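Local coordinates for protein suppressor of fused homolog (Drosophila melanogaster, PDB 6LPH) that probably binds and sequesters Gli-family transcription factors in Hedgehog signalling, seen here as its N-terminal part, at residues Y60-H71 with M223-V231. Sequence-based numbering, arbitrary orientation.
Sequences YPGDVDRNVPPH and MQTGGDWLV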
loop_
_atom_site.group_PDB
_atom_site.type_symbol
_atom_site.label_atom_id
_atom_site.label_comp_id
_atom_site.label_asym_id
_atom_site.label_seq_id
_atom_site.Cartn_x
_atom_site.Cartn_y
_atom_site.Cartn_z
ATOM N N TYR A 60 -0.582 9.283 -9.412
ATOM C CA TYR A 60 -1.933 9.321 -9.971
ATOM C C TYR A 60 -2.448 10.769 -9.945
ATOM O O TYR A 60 -2.644 11.320 -8.864
ATOM C CB TYR A 60 -2.910 8.375 -9.232
ATOM C CG TYR A 60 -4.207 8.281 -10.008
ATOM C CD1 TYR A 60 -5.332 9.022 -9.629
ATOM C CD2 TYR A 60 -4.288 7.481 -11.181
ATOM C CE1 TYR A 60 -6.522 8.968 -10.402
ATOM C CE2 TYR A 60 -5.453 7.434 -11.945
ATOM C CZ TYR A 60 -6.563 8.176 -11.557
ATOM O OH TYR A 60 -7.725 8.121 -12.319
ATOM N N PRO A 61 -2.675 11.387 -11.133
ATOM C CA PRO A 61 -3.077 12.793 -11.168
ATOM C C PRO A 61 -4.417 13.097 -10.493
ATOM O O PRO A 61 -4.644 14.242 -10.071
ATOM C CB PRO A 61 -3.159 13.100 -12.693
ATOM C CG PRO A 61 -2.245 12.103 -13.334
ATOM C CD PRO A 61 -2.456 10.849 -12.496
ATOM N N GLY A 62 -5.310 12.111 -10.417
ATOM C CA GLY A 62 -6.615 12.336 -9.794
ATOM C C GLY A 62 -7.738 12.088 -10.783
ATOM O O GLY A 62 -7.490 11.678 -11.932
ATOM N N ASP A 63 -8.963 12.345 -10.331
ATOM C CA ASP A 63 -10.164 12.196 -11.148
ATOM C C ASP A 63 -11.257 13.008 -10.455
ATOM O O ASP A 63 -11.698 12.667 -9.366
ATOM C CB ASP A 63 -10.535 10.706 -11.272
ATOM C CG ASP A 63 -11.829 10.472 -12.013
ATOM O OD1 ASP A 63 -11.953 9.401 -12.622
ATOM O OD2 ASP A 63 -12.733 11.327 -11.987
ATOM N N VAL A 64 -11.643 14.109 -11.083
ATOM C CA VAL A 64 -12.619 15.051 -10.516
ATOM C C VAL A 64 -13.971 14.414 -10.180
ATOM O O VAL A 64 -14.421 14.500 -9.051
ATOM C CB VAL A 64 -12.725 16.313 -11.391
ATOM C CG1 VAL A 64 -13.869 17.210 -10.954
ATOM C CG2 VAL A 64 -11.404 17.068 -11.320
ATOM N N ASP A 65 -14.576 13.733 -11.141
ATOM C CA ASP A 65 -15.885 13.111 -10.964
ATOM C C ASP A 65 -15.898 12.085 -9.827
ATOM O O ASP A 65 -16.871 11.998 -9.077
ATOM C CB ASP A 65 -16.294 12.383 -12.247
ATOM C CG ASP A 65 -17.150 13.229 -13.183
ATOM O OD1 ASP A 65 -17.121 14.477 -13.108
ATOM O OD2 ASP A 65 -17.861 12.620 -14.018
ATOM N N ARG A 66 -14.836 11.289 -9.702
ATOM C CA ARG A 66 -14.815 10.255 -8.669
ATOM C C ARG A 66 -14.198 10.711 -7.376
ATOM O O ARG A 66 -13.889 9.870 -6.532
ATOM C CB ARG A 66 -14.043 9.034 -9.140
ATOM C CG ARG A 66 -14.532 8.470 -10.441
ATOM C CD ARG A 66 -13.861 7.136 -10.701
ATOM N NE ARG A 66 -14.367 6.583 -11.951
ATOM C CZ ARG A 66 -15.502 5.895 -12.073
ATOM N NH1 ARG A 66 -16.271 5.645 -11.020
ATOM N NH2 ARG A 66 -15.872 5.447 -13.261
ATOM N N ASN A 67 -13.989 12.022 -7.215
ATOM C CA ASN A 67 -13.429 12.559 -5.973
ATOM C C ASN A 67 -12.121 11.871 -5.637
ATOM O O ASN A 67 -11.899 11.481 -4.485
ATOM C CB ASN A 67 -14.388 12.357 -4.784
ATOM C CG ASN A 67 -15.554 13.321 -4.785
ATOM O OD1 ASN A 67 -15.468 14.443 -5.276
ATOM N ND2 ASN A 67 -16.653 12.892 -4.193
ATOM N N VAL A 68 -11.259 11.705 -6.638
ATOM C CA VAL A 68 -9.923 11.170 -6.407
ATOM C C VAL A 68 -8.903 12.307 -6.477
ATOM O O VAL A 68 -8.745 12.932 -7.531
ATOM C CB VAL A 68 -9.570 10.059 -7.407
ATOM C CG1 VAL A 68 -8.239 9.406 -7.021
ATOM C CG2 VAL A 68 -10.692 9.024 -7.455
ATOM N N PRO A 69 -8.229 12.604 -5.348
ATOM C CA PRO A 69 -7.244 13.671 -5.344
ATOM C C PRO A 69 -5.927 13.133 -5.941
ATOM O O PRO A 69 -5.757 11.904 -6.091
ATOM C CB PRO A 69 -7.061 13.935 -3.836
ATOM C CG PRO A 69 -7.114 12.541 -3.262
ATOM C CD PRO A 69 -8.235 11.875 -4.057
ATOM N N PRO A 70 -5.007 14.034 -6.295
ATOM C CA PRO A 70 -3.688 13.554 -6.726
ATOM C C PRO A 70 -3.014 12.825 -5.585
ATOM O O PRO A 70 -3.128 13.251 -4.415
ATOM C CB PRO A 70 -2.902 14.829 -7.053
ATOM C CG PRO A 70 -3.801 15.976 -6.749
ATOM C CD PRO A 70 -5.142 15.509 -6.315
ATOM N N HIS A 71 -2.329 11.728 -5.912
ATOM C CA HIS A 71 -1.728 10.914 -4.875
ATOM C C HIS A 71 -0.644 10.021 -5.420
ATOM O O HIS A 71 -0.449 9.911 -6.648
ATOM C CB HIS A 71 -2.803 10.120 -4.136
ATOM C CG HIS A 71 -3.509 9.063 -4.982
ATOM N ND1 HIS A 71 -4.622 9.329 -5.724
ATOM C CD2 HIS A 71 -3.276 7.702 -5.110
ATOM C CE1 HIS A 71 -5.047 8.199 -6.321
ATOM N NE2 HIS A 71 -4.211 7.205 -5.962
ATOM N N MET A 223 -14.618 13.553 -0.186
ATOM C CA MET A 223 -13.197 13.773 -0.433
ATOM C C MET A 223 -12.364 13.930 0.841
ATOM O O MET A 223 -11.249 13.427 0.923
ATOM C CB MET A 223 -13.006 15.021 -1.279
ATOM C CG MET A 223 -12.574 14.683 -2.657
ATOM S SD MET A 223 -10.816 14.294 -2.741
ATOM C CE MET A 223 -10.694 14.979 -4.391
ATOM N N GLN A 224 -12.915 14.622 1.831
ATOM C CA GLN A 224 -12.194 14.876 3.094
ATOM C C GLN A 224 -11.764 13.575 3.792
ATOM O O GLN A 224 -10.759 13.554 4.494
ATOM C CB GLN A 224 -13.053 15.712 4.047
ATOM C CG GLN A 224 -13.443 17.074 3.487
ATOM C CD GLN A 224 -14.387 17.848 4.404
ATOM O OE1 GLN A 224 -13.966 18.427 5.422
ATOM N NE2 GLN A 224 -15.669 17.881 4.034
ATOM N N THR A 225 -12.506 12.489 3.580
ATOM C CA THR A 225 -12.173 11.216 4.234
ATOM C C THR A 225 -11.564 10.144 3.289
ATOM O O THR A 225 -11.380 8.985 3.691
ATOM C CB THR A 225 -13.393 10.645 4.998
ATOM O OG1 THR A 225 -14.513 10.565 4.099
ATOM C CG2 THR A 225 -13.759 11.553 6.181
ATOM N N GLY A 226 -11.223 10.546 2.060
ATOM C CA GLY A 226 -10.511 9.676 1.141
ATOM C C GLY A 226 -11.086 9.604 -0.274
ATOM O O GLY A 226 -10.412 9.130 -1.194
ATOM N N GLY A 227 -12.312 10.100 -0.444
ATOM C CA GLY A 227 -13.044 9.999 -1.709
ATOM C C GLY A 227 -13.298 8.562 -2.161
ATOM O O GLY A 227 -13.048 7.588 -1.409
ATOM N N ASP A 228 -13.774 8.424 -3.400
ATOM C CA ASP A 228 -14.138 7.113 -3.960
ATOM C C ASP A 228 -13.056 6.048 -3.815
ATOM O O ASP A 228 -13.359 4.866 -3.576
ATOM C CB ASP A 228 -14.346 7.283 -5.454
ATOM C CG ASP A 228 -15.663 6.819 -5.907
ATOM O OD1 ASP A 228 -16.013 5.651 -5.587
ATOM O OD2 ASP A 228 -16.353 7.629 -6.604
ATOM N N TRP A 229 -11.793 6.453 -3.979
ATOM C CA TRP A 229 -10.697 5.480 -3.997
ATOM C C TRP A 229 -9.940 5.344 -2.716
ATOM O O TRP A 229 -8.858 4.743 -2.709
ATOM C CB TRP A 229 -9.714 5.808 -5.106
ATOM C CG TRP A 229 -10.208 5.491 -6.489
ATOM C CD1 TRP A 229 -11.509 5.179 -6.900
ATOM C CD2 TRP A 229 -9.412 5.514 -7.713
ATOM N NE1 TRP A 229 -11.557 4.998 -8.254
ATOM C CE2 TRP A 229 -10.334 5.182 -8.808
ATOM C CE3 TRP A 229 -8.070 5.772 -8.002
ATOM C CZ2 TRP A 229 -9.904 5.106 -10.134
ATOM C CZ3 TRP A 229 -7.646 5.683 -9.345
ATOM C CH2 TRP A 229 -8.545 5.366 -10.376
ATOM N N LEU A 230 -10.498 5.892 -1.632
ATOM C CA LEU A 230 -9.972 5.689 -0.271
ATOM C C LEU A 230 -8.488 6.063 -0.166
ATOM O O LEU A 230 -7.655 5.282 0.267
ATOM C CB LEU A 230 -10.247 4.250 0.209
ATOM C CG LEU A 230 -11.736 3.924 0.443
ATOM C CD1 LEU A 230 -11.987 2.424 0.609
ATOM C CD2 LEU A 230 -12.311 4.712 1.618
ATOM N N VAL A 231 -8.168 7.278 -0.589
ATOM C CA VAL A 231 -6.822 7.780 -0.476
ATOM C C VAL A 231 -6.569 8.135 0.987
ATOM O O VAL A 231 -7.402 8.777 1.639
ATOM C CB VAL A 231 -6.627 9.013 -1.384
ATOM C CG1 VAL A 231 -5.284 9.714 -1.108
ATOM C CG2 VAL A 231 -6.755 8.595 -2.853
HETATM O O HOH W 1 -10.550 9.020 -3.840
#
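Trp229 lays its indole against Val68, Tyr60 and His71, and can be followed atom by atom. CB starts near Val68 CG2. Over the five-membered ring the same methyl makes a CH-pi contact, 3.8 Å from the centroid and 14° off its normal, which suits a branched valine whose two methyls can each take a part of the indole: Val68 CG1 lies 3.8 Å from Trp229 CE3, which also sits at the edge of the His71 ring, near its plane. On the nitrogen side Trp229 NE1 passes Arg66 CD at 4.0 Å. At the far end Trp229 CZ3 sits over one face of the Tyr60 ring, 3.5 Å from Tyr60 CZ, with the planes inclined at 41°, and Trp229 CH2 meets Tyr60 OH; Pro61 CD lies over the opposite face, toward the rim. Tyr60 reaches the indole because its CG is anti to the backbone N (chi1 -170°).

Beside this, Val231 CG2 sits over a face of the His71 imidazole, while Tyr60 CB covers the other. The imidazole is fixed in rotation by His71 ND1, which donates almost straight to Pro69 O (2.8 Å), and by NE2, hydrogen-bonded to Arg107 of strand 97-109. Met223, its chain bent at chi2 and chi3, slides SD past Pro69 CD and reaches Asn67 with CG.

The backbones meet where Gly227 CA points a C-H at Asn67 O (3.3 Å); glycine fits, since a side chain there would strike that oxygen. A water bridges Asn67 O, Gly226 O and Trp229 N, satisfying three backbone groups at once.

Residues 60-71 form a beta hairpin connection between strands 54-60 and 71-77, with a type I turn, an Asx motif at Asp63 and a G1 beta bulge; the loop following helix 201-219 packs against the turn end of this hairpin, whose strands belong to the mixed sheet of the SUFU-family domain.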